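Local coordinates for protein fructose-1,6-bisphosphatase/inositol-1-monophosphatase (Thermotoga maritima, PDB 2P3N) that removes phosphate, with magnesium as cofactor, from inositol 1-phosphate, fructose 1,6-bisphosphate and several other phosphate esters, working as a homotetramer, at residues D73-D82 / F94-N103; G104-H112 / I202-K210. One frame throughout, in Å; residues are numbered along the deposited sequence.

Contact 1. Residues D73-D82 / F94-N103; sequences DRLWIIDPID and FSISLAYVEN. With MG (magnesium ion), chain E.
Asp79 pairs with Ser97 at the metal end of two antiparallel strands, 74-79 and 95-102, of the large mixed sheet in this inositol monophosphatase fold; residues 79-84 read DPIDGT, the family's metal-binding motif. Magnesium is held by Asp79 OD2 at 2.2 Å, by the backbone O of Ile81 and by three waters, with Glu65 also bound to it. CG of Asp79 stands anti to the backbone N (chi1 -170°), which carries the carboxylate out to the ion; its other oxygen, OD1, takes a hydrogen bond from one metal-bound water. Asp82, whose OD1 accepts a bond from Ala178 N, is probably a ligand of a second magnesium and a substrate contact, as in relatives.

Behind this site the strand pairing continues past the corner. Asp79 N bonds to Ser97 O, the chain turns at Pro80, and the partner shifts by one residue, a beta bulge, before Asp82 N reaches Ser95 O at 2.7 Å. A water accepts from Ser97 OG and donates to Ile77 O.

Farther out, one face of the pair carries Trp76, Ile78, Leu98 and Tyr100, packed beside helix 2-21. Leu98 divides its branches: CD1 presses on Ile78 CG1 at a tight 3.4 Å, while CD2 lies 3.8 Å from Trp76 CZ3. Tyr100 turns its edge to the face of Trp76 with planes 55° apart, Tyr100 CD1 coming within 3.5 Å of Trp76 CE2. Trp76 NE1 bonds to Glu60. On the other face, Ile77 CD1 meets Val101 CG2, near helix 199-211. At the far end Tyr100 OH is 3.1 Å from Arg74 CG and donates to Glu102 OE1, on the anti side of that carboxylate, at 2.6 Å.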
ATOM      1  N   ASP A  73     -37.873   6.677  -0.003  1.00 51.52           N
ATOM      2  CA  ASP A  73     -37.854   5.671   1.051  1.00 54.73           C
ATOM      3  C   ASP A  73     -36.706   4.726   0.760  1.00 50.96           C
ATOM      4  O   ASP A  73     -36.433   3.802   1.514  1.00 51.08           O
ATOM      5  CB  ASP A  73     -39.199   4.922   1.114  1.00 61.96           C
ATOM      6  CG  ASP A  73     -39.753   4.572  -0.261  1.00 66.34           C
ATOM      7  OD1 ASP A  73     -40.929   4.134  -0.327  1.00 70.88           O
ATOM      8  OD2 ASP A  73     -39.024   4.728  -1.269  1.00 70.81           O
ATOM      9  N   ARG A  74     -36.042   4.997  -0.356  1.00 49.09           N
ATOM     10  CA  ARG A  74     -34.888   4.243  -0.820  1.00 46.27           C
ATOM     11  C   ARG A  74     -33.947   5.309  -1.353  1.00 42.56           C
ATOM     12  O   ARG A  74     -33.968   5.647  -2.539  1.00 40.26           O
ATOM     13  CB  ARG A  74     -35.313   3.254  -1.913  1.00 39.94           C
ATOM     14  CG  ARG A  74     -36.168   2.143  -1.336  1.00 36.06           C
ATOM     15  CD  ARG A  74     -36.871   1.277  -2.371  1.00 34.94           C
ATOM     16  NE  ARG A  74     -35.975   0.374  -3.081  1.00 35.02           N
ATOM     17  CZ  ARG A  74     -36.268  -0.888  -3.384  1.00 31.90           C
ATOM     18  NH1 ARG A  74     -37.435  -1.417  -3.029  1.00 30.66           N
ATOM     19  NH2 ARG A  74     -35.399  -1.623  -4.068  1.00 39.67           N
ATOM     20  N   LEU A  75     -33.137   5.850  -0.447  1.00 40.70           N
ATOM     21  CA  LEU A  75     -32.213   6.925  -0.780  1.00 40.49           C
ATOM     22  C   LEU A  75     -30.731   6.647  -0.502  1.00 40.91           C
ATOM     23  O   LEU A  75     -30.356   6.266   0.609  1.00 42.40           O
ATOM     24  CB  LEU A  75     -32.627   8.190  -0.018  1.00 37.92           C
ATOM     25  CG  LEU A  75     -31.800   9.457  -0.249  1.00 38.16           C
ATOM     26  CD1 LEU A  75     -32.337  10.209  -1.461  1.00 32.94           C
ATOM     27  CD2 LEU A  75     -31.851  10.338   0.994  1.00 30.69           C
ATOM     28  N   TRP A  76     -29.891   6.859  -1.514  1.00 38.82           N
ATOM     29  CA  TRP A  76     -28.448   6.674  -1.376  1.00 35.36           C
ATOM     30  C   TRP A  76     -27.816   8.042  -1.093  1.00 36.09           C
ATOM     31  O   TRP A  76     -27.965   8.979  -1.881  1.00 34.25           O
ATOM     32  CB  TRP A  76     -27.840   6.117  -2.666  1.00 34.06           C
ATOM     33  CG  TRP A  76     -28.338   4.766  -3.101  1.00 36.79           C
ATOM     34  CD1 TRP A  76     -29.536   4.479  -3.699  1.00 34.14           C
ATOM     35  CD2 TRP A  76     -27.613   3.527  -3.047  1.00 39.32           C
ATOM     36  NE1 TRP A  76     -29.596   3.143  -4.031  1.00 32.36           N
ATOM     37  CE2 TRP A  76     -28.431   2.536  -3.641  1.00 35.21           C
ATOM     38  CE3 TRP A  76     -26.349   3.158  -2.554  1.00 37.00           C
ATOM     39  CZ2 TRP A  76     -28.023   1.198  -3.758  1.00 34.89           C
ATOM     40  CZ3 TRP A  76     -25.947   1.820  -2.673  1.00 33.35           C
ATOM     41  CH2 TRP A  76     -26.784   0.861  -3.272  1.00 31.19           C
ATOM     42  N   ILE A  77     -27.113   8.170   0.024  1.00 36.49           N
ATOM     43  CA  ILE A  77     -26.481   9.446   0.332  1.00 36.90           C
ATOM     44  C   ILE A  77     -24.997   9.382  -0.010  1.00 37.85           C
ATOM     45  O   ILE A  77     -24.248   8.535   0.488  1.00 38.03           O
ATOM     46  CB  ILE A  77     -26.691   9.834   1.797  1.00 32.67           C
ATOM     47  CG1 ILE A  77     -28.189   9.760   2.128  1.00 30.16           C
ATOM     48  CG2 ILE A  77     -26.177  11.239   2.022  1.00 26.56           C
ATOM     49  CD1 ILE A  77     -28.546  10.242   3.511  1.00 33.45           C
ATOM     50  N   ILE A  78     -24.582  10.309  -0.862  1.00 37.41           N
ATOM     51  CA  ILE A  78     -23.222  10.343  -1.372  1.00 33.66           C
ATOM     52  C   ILE A  78     -22.404  11.577  -1.070  1.00 28.23           C
ATOM     53  O   ILE A  78     -22.873  12.698  -1.207  1.00 28.18           O
ATOM     54  CB  ILE A  78     -23.261  10.198  -2.913  1.00 31.58           C
ATOM     55  CG1 ILE A  78     -23.981   8.900  -3.279  1.00 34.28           C
ATOM     56  CG2 ILE A  78     -21.856  10.289  -3.502  1.00 19.38           C
ATOM     57  CD1 ILE A  78     -24.526   8.900  -4.687  1.00 46.26           C
ATOM     58  N   ASP A  79     -21.174  11.359  -0.642  1.00 31.85           N
ATOM     59  CA  ASP A  79     -20.262  12.464  -0.443  1.00 34.36           C
ATOM     60  C   ASP A  79     -19.088  12.086  -1.343  1.00 36.97           C
ATOM     61  O   ASP A  79     -18.272  11.227  -0.995  1.00 37.54           O
ATOM     62  CB  ASP A  79     -19.814  12.616   1.009  1.00 27.05           C
ATOM     63  CG  ASP A  79     -19.047  13.919   1.235  1.00 22.74           C
ATOM     64  OD1 ASP A  79     -19.008  14.427   2.377  1.00 26.12           O
ATOM     65  OD2 ASP A  79     -18.478  14.439   0.256  1.00 24.13           O
ATOM     66  N   PRO A  80     -19.019  12.698  -2.538  1.00 35.37           N
ATOM     67  CA  PRO A  80     -17.938  12.415  -3.485  1.00 32.70           C
ATOM     68  C   PRO A  80     -16.536  12.577  -2.880  1.00 31.03           C
ATOM     69  O   PRO A  80     -15.641  11.788  -3.170  1.00 32.93           O
ATOM     70  CB  PRO A  80     -18.226  13.388  -4.637  1.00 31.97           C
ATOM     71  CG  PRO A  80     -18.943  14.537  -3.953  1.00 29.42           C
ATOM     72  CD  PRO A  80     -19.871  13.802  -3.025  1.00 32.46           C
ATOM     73  N   ILE A  81     -16.335  13.597  -2.053  1.00 27.34           N
ATOM     74  CA  ILE A  81     -15.037  13.788  -1.409  1.00 29.69           C
ATOM     75  C   ILE A  81     -15.250  14.408  -0.054  1.00 29.96           C
ATOM     76  O   ILE A  81     -15.523  15.600   0.046  1.00 32.60           O
ATOM     77  CB  ILE A  81     -14.079  14.732  -2.184  1.00 22.78           C
ATOM     78  CG1 ILE A  81     -13.731  14.148  -3.554  1.00 20.19           C
ATOM     79  CG2 ILE A  81     -12.804  14.923  -1.371  1.00 21.49           C
ATOM     80  CD1 ILE A  81     -12.818  15.014  -4.393  1.00 17.05           C
ATOM     81  N   ASP A  82     -15.142  13.596   0.990  1.00 31.95           N
ATOM     82  CA  ASP A  82     -15.304  14.109   2.340  1.00 33.42           C
ATOM     83  C   ASP A  82     -13.908  14.521   2.803  1.00 32.77           C
ATOM     84  O   ASP A  82     -13.080  13.683   3.144  1.00 34.44           O
ATOM     85  CB  ASP A  82     -15.898  13.030   3.250  1.00 31.43           C
ATOM     86  CG  ASP A  82     -16.167  13.535   4.660  1.00 36.88           C
ATOM     87  OD1 ASP A  82     -16.732  12.771   5.473  1.00 42.46           O
ATOM     88  OD2 ASP A  82     -15.812  14.694   4.960  1.00 39.97           O
ATOM     89  N   PHE A  94      -8.833  11.958   3.480  1.00 28.62           N
ATOM     90  CA  PHE A  94     -10.034  12.282   2.733  1.00 28.87           C
ATOM     91  C   PHE A  94     -10.641  10.936   2.358  1.00 31.41           C
ATOM     92  O   PHE A  94      -9.936   9.923   2.322  1.00 32.52           O
ATOM     93  CB  PHE A  94      -9.707  13.137   1.500  1.00 21.19           C
ATOM     94  CG  PHE A  94      -8.916  12.429   0.452  1.00 20.69           C
ATOM     95  CD1 PHE A  94      -9.558  11.743  -0.576  1.00 21.37           C
ATOM     96  CD2 PHE A  94      -7.530  12.460   0.474  1.00 15.75           C
ATOM     97  CE1 PHE A  94      -8.830  11.099  -1.569  1.00 20.26           C
ATOM     98  CE2 PHE A  94      -6.785  11.811  -0.525  1.00 17.75           C
ATOM     99  CZ  PHE A  94      -7.442  11.131  -1.545  1.00 18.48           C
ATOM    100  N   SER A  95     -11.948  10.913   2.110  1.00 31.07           N
ATOM    101  CA  SER A  95     -12.624   9.675   1.771  1.00 26.59           C
ATOM    102  C   SER A  95     -13.864   9.884   0.918  1.00 28.51           C
ATOM    103  O   SER A  95     -14.271  11.017   0.645  1.00 28.96           O
ATOM    104  CB  SER A  95     -13.015   8.949   3.056  1.00 29.39           C
ATOM    105  OG  SER A  95     -13.730   9.808   3.927  1.00 31.07           O
ATOM    106  N   ILE A  96     -14.443   8.767   0.483  1.00 27.30           N
ATOM    107  CA  ILE A  96     -15.663   8.766  -0.311  1.00 30.38           C
ATOM    108  C   ILE A  96     -16.677   8.063   0.568  1.00 28.80           C
ATOM    109  O   ILE A  96     -16.392   7.017   1.133  1.00 30.91           O
ATOM    110  CB  ILE A  96     -15.536   7.949  -1.606  1.00 24.45           C
ATOM    111  CG1 ILE A  96     -14.293   8.366  -2.395  1.00 21.33           C
ATOM    112  CG2 ILE A  96     -16.762   8.175  -2.465  1.00 29.19           C
ATOM    113  CD1 ILE A  96     -14.149   7.585  -3.718  1.00 19.43           C
ATOM    114  N   SER A  97     -17.867   8.623   0.686  1.00 32.36           N
ATOM    115  CA  SER A  97     -18.853   7.993   1.538  1.00 32.50           C
ATOM    116  C   SER A  97     -20.144   7.659   0.798  1.00 34.25           C
ATOM    117  O   SER A  97     -20.627   8.437  -0.032  1.00 30.18           O
ATOM    118  CB  SER A  97     -19.133   8.894   2.738  1.00 30.49           C
ATOM    119  OG  SER A  97     -19.737   8.163   3.786  1.00 46.41           O
ATOM    120  N   LEU A  98     -20.679   6.474   1.097  1.00 35.12           N
ATOM    121  CA  LEU A  98     -21.917   5.988   0.494  1.00 38.26           C
ATOM    122  C   LEU A  98     -22.786   5.266   1.515  1.00 37.94           C
ATOM    123  O   LEU A  98     -22.423   4.193   1.996  1.00 38.68           O
ATOM    124  CB  LEU A  98     -21.627   5.019  -0.662  1.00 29.47           C
ATOM    125  CG  LEU A  98     -22.880   4.570  -1.427  1.00 24.24           C
ATOM    126  CD1 LEU A  98     -23.537   5.795  -2.078  1.00 33.27           C
ATOM    127  CD2 LEU A  98     -22.519   3.556  -2.499  1.00 24.67           C
ATOM    128  N   ALA A  99     -23.930   5.858   1.847  1.00 39.30           N
ATOM    129  CA  ALA A  99     -24.860   5.236   2.784  1.00 39.81           C
ATOM    130  C   ALA A  99     -26.149   4.940   2.038  1.00 41.35           C
ATOM    131  O   ALA A  99     -26.546   5.707   1.162  1.00 39.43           O
ATOM    132  CB  ALA A  99     -25.148   6.169   3.960  1.00 33.65           C
ATOM    133  N   TYR A 100     -26.784   3.815   2.356  1.00 45.14           N
ATOM    134  CA  TYR A 100     -28.064   3.487   1.734  1.00 49.03           C
ATOM    135  C   TYR A 100     -29.151   3.519   2.802  1.00 47.70           C
ATOM    136  O   TYR A 100     -29.289   2.601   3.607  1.00 47.44           O
ATOM    137  CB  TYR A 100     -28.073   2.113   1.067  1.00 54.32           C
ATOM    138  CG  TYR A 100     -29.459   1.781   0.552  1.00 59.77           C
ATOM    139  CD1 TYR A 100     -30.029   2.511  -0.497  1.00 58.17           C
ATOM    140  CD2 TYR A 100     -30.238   0.803   1.176  1.00 58.62           C
ATOM    141  CE1 TYR A 100     -31.340   2.279  -0.903  1.00 55.21           C
ATOM    142  CE2 TYR A 100     -31.546   0.564   0.777  1.00 53.92           C
ATOM    143  CZ  TYR A 100     -32.092   1.304  -0.258  1.00 53.77           C
ATOM    144  OH  TYR A 100     -33.395   1.073  -0.630  1.00 46.45           O
ATOM    145  N   VAL A 101     -29.922   4.595   2.776  1.00 46.50           N
ATOM    146  CA  VAL A 101     -30.994   4.830   3.716  1.00 42.03           C
ATOM    147  C   VAL A 101     -32.312   4.310   3.158  1.00 41.23           C
ATOM    148  O   VAL A 101     -32.662   4.580   2.009  1.00 40.83           O
ATOM    149  CB  VAL A 101     -31.119   6.341   3.990  1.00 38.07           C
ATOM    150  CG1 VAL A 101     -32.055   6.599   5.126  1.00 29.83           C
ATOM    151  CG2 VAL A 101     -29.759   6.914   4.292  1.00 42.37           C
ATOM    152  N   GLU A 102     -33.031   3.542   3.966  1.00 40.87           N
ATOM    153  CA  GLU A 102     -34.328   3.030   3.555  1.00 39.33           C
ATOM    154  C   GLU A 102     -35.344   3.466   4.600  1.00 38.87           C
ATOM    155  O   GLU A 102     -35.158   3.243   5.798  1.00 37.45           O
ATOM    156  CB  GLU A 102     -34.313   1.509   3.423  1.00 41.02           C
ATOM    157  CG  GLU A 102     -35.592   0.948   2.820  1.00 41.85           C
ATOM    158  CD  GLU A 102     -35.381  -0.369   2.101  1.00 44.37           C
ATOM    159  OE1 GLU A 102     -34.515  -0.418   1.195  1.00 44.47           O
ATOM    160  OE2 GLU A 102     -36.084  -1.350   2.428  1.00 50.22           O
ATOM    161  N   ASN A 103     -36.408   4.111   4.138  1.00 37.80           N
ATOM    162  CA  ASN A 103     -37.434   4.596   5.036  1.00 37.34           C
ATOM    163  C   ASN A 103     -36.738   5.414   6.109  1.00 39.11           C
ATOM    164  O   ASN A 103     -37.005   5.254   7.300  1.00 36.63           O
ATOM    165  CB  ASN A 103     -38.176   3.430   5.680  1.00 36.05           C
ATOM    166  CG  ASN A 103     -38.906   2.572   4.666  1.00 40.27           C
ATOM    167  OD1 ASN A 103     -39.320   1.455   4.984  1.00 46.90           O
ATOM    168  ND2 ASN A 103     -39.074   3.083   3.444  1.00 38.92           N
TER
HETATM  169 MG    MG E1758     -17.434  16.343   0.216  1.00 32.37          MG
HETATM  170  O   HOH W   1     -22.660   9.297   3.249  1.00 36.25           O
HETATM  171  O   HOH W   2     -17.576  16.863   2.257  1.00 24.47           O
HETATM  172  O   HOH W   3     -17.351  16.400  -2.044  1.00 31.68           O
HETATM  173  O   HOH W   4     -16.672  18.124   0.210  1.00 21.70           O

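Contact 2. Residues G104-H112 / I202-K210; sequences GEVKLGVVH and IAAGLIIVK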
ATOM      1  N   GLY A 104     -35.825   6.280   5.674  1.00 38.47           N
ATOM      2  CA  GLY A 104     -35.108   7.127   6.606  1.00 34.70           C
ATOM      3  C   GLY A 104     -34.180   6.369   7.529  1.00 35.83           C
ATOM      4  O   GLY A 104     -33.634   6.946   8.472  1.00 36.84           O
ATOM      5  N   GLU A 105     -33.982   5.082   7.260  1.00 36.64           N
ATOM      6  CA  GLU A 105     -33.103   4.275   8.102  1.00 39.40           C
ATOM      7  C   GLU A 105     -31.854   3.813   7.378  1.00 40.18           C
ATOM      8  O   GLU A 105     -31.940   3.155   6.341  1.00 37.76           O
ATOM      9  CB  GLU A 105     -33.838   3.042   8.620  1.00 47.12           C
ATOM     10  CG  GLU A 105     -35.133   3.343   9.354  1.00 53.38           C
ATOM     11  CD  GLU A 105     -35.675   2.123  10.058  1.00 54.52           C
ATOM     12  OE1 GLU A 105     -35.075   1.717  11.079  1.00 62.17           O
ATOM     13  OE2 GLU A 105     -36.685   1.563   9.579  1.00 57.88           O
ATOM     14  N   VAL A 106     -30.693   4.147   7.936  1.00 40.01           N
ATOM     15  CA  VAL A 106     -29.420   3.745   7.344  1.00 39.77           C
ATOM     16  C   VAL A 106     -29.294   2.223   7.433  1.00 40.47           C
ATOM     17  O   VAL A 106     -29.210   1.657   8.522  1.00 39.65           O
ATOM     18  CB  VAL A 106     -28.229   4.412   8.073  1.00 36.14           C
ATOM     19  CG1 VAL A 106     -26.928   4.069   7.379  1.00 35.58           C
ATOM     20  CG2 VAL A 106     -28.420   5.912   8.103  1.00 31.96           C
ATOM     21  N   LYS A 107     -29.294   1.570   6.276  1.00 41.94           N
ATOM     22  CA  LYS A 107     -29.197   0.113   6.197  1.00 44.63           C
ATOM     23  C   LYS A 107     -27.794  -0.356   5.819  1.00 43.74           C
ATOM     24  O   LYS A 107     -27.436  -1.514   6.031  1.00 41.39           O
ATOM     25  CB  LYS A 107     -30.198  -0.432   5.159  1.00 42.30           C
ATOM     26  CG  LYS A 107     -31.653  -0.110   5.459  1.00 47.65           C
ATOM     27  CD  LYS A 107     -32.026  -0.521   6.889  1.00 52.95           C
ATOM     28  CE  LYS A 107     -33.392   0.035   7.298  1.00 58.09           C
ATOM     29  NZ  LYS A 107     -33.751  -0.296   8.713  1.00 67.31           N
ATOM     30  N   LEU A 108     -27.000   0.557   5.274  1.00 45.50           N
ATOM     31  CA  LEU A 108     -25.664   0.223   4.813  1.00 45.05           C
ATOM     32  C   LEU A 108     -24.789   1.466   4.788  1.00 45.02           C
ATOM     33  O   LEU A 108     -25.259   2.560   4.499  1.00 46.52           O
ATOM     34  CB  LEU A 108     -25.793  -0.374   3.407  1.00 50.02           C
ATOM     35  CG  LEU A 108     -24.641  -0.840   2.521  1.00 53.86           C
ATOM     36  CD1 LEU A 108     -25.248  -1.432   1.263  1.00 61.33           C
ATOM     37  CD2 LEU A 108     -23.696   0.303   2.165  1.00 54.40           C
ATOM     38  N   GLY A 109     -23.510   1.292   5.092  1.00 43.69           N
ATOM     39  CA  GLY A 109     -22.593   2.413   5.076  1.00 40.97           C
ATOM     40  C   GLY A 109     -21.199   1.978   4.661  1.00 38.01           C
ATOM     41  O   GLY A 109     -20.737   0.901   5.025  1.00 41.64           O
ATOM     42  N   VAL A 110     -20.527   2.797   3.873  1.00 34.67           N
ATOM     43  CA  VAL A 110     -19.173   2.473   3.463  1.00 33.90           C
ATOM     44  C   VAL A 110     -18.375   3.760   3.316  1.00 33.71           C
ATOM     45  O   VAL A 110     -18.864   4.746   2.761  1.00 34.44           O
ATOM     46  CB  VAL A 110     -19.153   1.641   2.152  1.00 35.17           C
ATOM     47  CG1 VAL A 110     -20.171   2.171   1.185  1.00 51.74           C
ATOM     48  CG2 VAL A 110     -17.767   1.674   1.534  1.00 31.47           C
ATOM     49  N   VAL A 111     -17.167   3.758   3.875  1.00 31.60           N
ATOM     50  CA  VAL A 111     -16.268   4.913   3.815  1.00 31.42           C
ATOM     51  C   VAL A 111     -14.952   4.393   3.240  1.00 27.24           C
ATOM     52  O   VAL A 111     -14.412   3.396   3.716  1.00 27.08           O
ATOM     53  CB  VAL A 111     -16.003   5.524   5.233  1.00 31.92           C
ATOM     54  CG1 VAL A 111     -15.057   6.713   5.132  1.00 29.61           C
ATOM     55  CG2 VAL A 111     -17.296   5.965   5.863  1.00 31.06           C
ATOM     56  N   HIS A 112     -14.444   5.051   2.207  1.00 27.04           N
ATOM     57  CA  HIS A 112     -13.196   4.610   1.597  1.00 27.53           C
ATOM     58  C   HIS A 112     -12.151   5.718   1.463  1.00 25.83           C
ATOM     59  O   HIS A 112     -12.281   6.606   0.624  1.00 24.66           O
ATOM     60  CB  HIS A 112     -13.468   3.980   0.222  1.00 22.57           C
ATOM     61  CG  HIS A 112     -12.225   3.565  -0.503  1.00 22.73           C
ATOM     62  ND1 HIS A 112     -11.364   2.608  -0.014  1.00 18.81           N
ATOM     63  CD2 HIS A 112     -11.679   4.004  -1.663  1.00 24.12           C
ATOM     64  CE1 HIS A 112     -10.341   2.475  -0.841  1.00 19.40           C
ATOM     65  NE2 HIS A 112     -10.509   3.309  -1.851  1.00 20.50           N
ATOM     66  N   ILE A 202     -22.364  12.131   7.699  1.00 49.44           N
ATOM     67  CA  ILE A 202     -22.531  11.173   8.789  1.00 47.28           C
ATOM     68  C   ILE A 202     -23.407   9.931   8.601  1.00 46.56           C
ATOM     69  O   ILE A 202     -23.437   9.074   9.481  1.00 44.37           O
ATOM     70  CB  ILE A 202     -23.011  11.906  10.074  1.00 48.79           C
ATOM     71  CG1 ILE A 202     -24.208  12.811   9.764  1.00 52.24           C
ATOM     72  CG2 ILE A 202     -21.888  12.742  10.641  1.00 50.34           C
ATOM     73  CD1 ILE A 202     -25.504  12.068   9.483  1.00 58.12           C
ATOM     74  N   ALA A 203     -24.104   9.813   7.476  1.00 45.96           N
ATOM     75  CA  ALA A 203     -24.979   8.660   7.251  1.00 44.41           C
ATOM     76  C   ALA A 203     -24.255   7.314   7.269  1.00 46.16           C
ATOM     77  O   ALA A 203     -24.790   6.319   7.770  1.00 44.68           O
ATOM     78  CB  ALA A 203     -25.736   8.822   5.927  1.00 45.42           C
ATOM     79  N   ALA A 204     -23.047   7.279   6.715  1.00 43.53           N
ATOM     80  CA  ALA A 204     -22.290   6.041   6.667  1.00 39.83           C
ATOM     81  C   ALA A 204     -21.589   5.807   7.984  1.00 39.66           C
ATOM     82  O   ALA A 204     -21.583   4.695   8.497  1.00 38.71           O
ATOM     83  CB  ALA A 204     -21.283   6.086   5.538  1.00 43.96           C
ATOM     84  N   GLY A 205     -21.006   6.863   8.537  1.00 42.58           N
ATOM     85  CA  GLY A 205     -20.301   6.734   9.801  1.00 45.82           C
ATOM     86  C   GLY A 205     -21.221   6.403  10.959  1.00 47.27           C
ATOM     87  O   GLY A 205     -20.775   5.984  12.026  1.00 49.21           O
ATOM     88  N   LEU A 206     -22.516   6.582  10.744  1.00 49.05           N
ATOM     89  CA  LEU A 206     -23.490   6.312  11.781  1.00 48.51           C
ATOM     90  C   LEU A 206     -23.751   4.820  11.987  1.00 49.68           C
ATOM     91  O   LEU A 206     -23.690   4.331  13.116  1.00 50.27           O
ATOM     92  CB  LEU A 206     -24.795   7.033  11.466  1.00 49.48           C
ATOM     93  CG  LEU A 206     -25.858   6.905  12.551  1.00 52.71           C
ATOM     94  CD1 LEU A 206     -26.493   8.257  12.810  1.00 62.87           C
ATOM     95  CD2 LEU A 206     -26.890   5.878  12.129  1.00 45.39           C
ATOM     96  N   ILE A 207     -24.037   4.092  10.911  1.00 44.92           N
ATOM     97  CA  ILE A 207     -24.301   2.668  11.043  1.00 42.29           C
ATOM     98  C   ILE A 207     -23.027   1.898  11.369  1.00 43.49           C
ATOM     99  O   ILE A 207     -23.071   0.848  12.007  1.00 43.64           O
ATOM    100  CB  ILE A 207     -24.951   2.082   9.756  1.00 38.32           C
ATOM    101  CG1 ILE A 207     -25.288   0.601   9.980  1.00 38.04           C
ATOM    102  CG2 ILE A 207     -24.030   2.257   8.557  1.00 37.69           C
ATOM    103  CD1 ILE A 207     -26.195  -0.011   8.925  1.00 45.24           C
ATOM    104  N   ILE A 208     -21.889   2.432  10.941  1.00 44.24           N
ATOM    105  CA  ILE A 208     -20.603   1.792  11.192  1.00 43.63           C
ATOM    106  C   ILE A 208     -20.222   1.857  12.666  1.00 44.38           C
ATOM    107  O   ILE A 208     -19.624   0.920  13.193  1.00 46.83           O
ATOM    108  CB  ILE A 208     -19.481   2.437  10.351  1.00 39.04           C
ATOM    109  CG1 ILE A 208     -19.658   2.055   8.882  1.00 27.55           C
ATOM    110  CG2 ILE A 208     -18.116   1.994  10.865  1.00 41.16           C
ATOM    111  CD1 ILE A 208     -18.815   2.872   7.936  1.00 29.70           C
ATOM    112  N   VAL A 209     -20.562   2.957  13.331  1.00 46.62           N
ATOM    113  CA  VAL A 209     -20.252   3.096  14.750  1.00 48.53           C
ATOM    114  C   VAL A 209     -21.164   2.216  15.607  1.00 48.46           C
ATOM    115  O   VAL A 209     -20.709   1.542  16.516  1.00 50.20           O
ATOM    116  CB  VAL A 209     -20.401   4.547  15.218  1.00 47.37           C
ATOM    117  CG1 VAL A 209     -20.106   4.634  16.701  1.00 40.91           C
ATOM    118  CG2 VAL A 209     -19.457   5.443  14.445  1.00 38.45           C
ATOM    119  N   LYS A 210     -22.452   2.220  15.303  1.00 51.78           N
ATOM    120  CA  LYS A 210     -23.408   1.428  16.057  1.00 51.16           C
ATOM    121  C   LYS A 210     -23.253  -0.070  15.808  1.00 50.84           C
ATOM    122  O   LYS A 210     -23.384  -0.866  16.740  1.00 50.80           O
ATOM    123  CB  LYS A 210     -24.834   1.890  15.733  1.00 60.42           C
ATOM    124  CG  LYS A 210     -25.059   3.377  16.011  1.00 70.76           C
ATOM    125  CD  LYS A 210     -26.529   3.779  15.983  1.00 78.65           C
ATOM    126  CE  LYS A 210     -27.145   3.633  14.601  1.00 83.24           C
ATOM    127  NZ  LYS A 210     -28.553   4.130  14.572  1.00 82.12           N
TER
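Val106 and Ile207 open a strand-on-helix contact of this inositol monophosphatase fold, in which helix 202-210 crosses strand 105-112 at 106° on one side of the large sheet. The side chain of Val106 leaves the strand toward the helix, and CG1, anti to the backbone N (chi1 -176°), touches both Ala203 O, at 3.1 Å, and Ile207 CG2, at 3.6 Å. At Lys107 and Leu108 the strand makes a classic beta bulge opposite Tyr100, and Ile207 CD1 tucks against the backbone there, 3.5 Å from Lys107 O. Gly109 follows as the point of closest backbone approach, its CA 4.0 Å from that of Ala204. A CB at Gly109 would run into Ile207 CG2 and Ala204 O; it is the lack of one that lets the helix come down so close to the strand. An alanine in place of Ile207 would strip away CG2 and CD1, which is likely to leave a gap between Val106 and the bulge backbone. Val110 turns its side chain away toward helix 2-21, though its N still lies near Ala204 CB. Val111 faces the helix again: its CG2 touches two methyl groups of the helix, Ala204 CB and Ile208 CD1, each 4.0 Å away.

The centres of contacts 1 and 2 lie about 8 Å apart, and the two come in series along the chain: strand 95-102 of contact 1 leads straight into strand 105-113 of contact 2, its neighbour in the same mixed sheet. Tyr100 O and N probably bond to Lys107 N and Leu108 O, stitching the strands at the bulge. Helix 199-211 reaches across both: Ala204 CB packs on Ser97 OG and Ala203 CB on Ala99 CB. Its other side meets strands 215-217 and 230-234 of the second sheet, so it lies between the two sheets. The same helix carries Asp201, probably a second-magnesium ligand, whose side chain comes close to that of Asp79, consistent with the helix packing helping to shape the metal site.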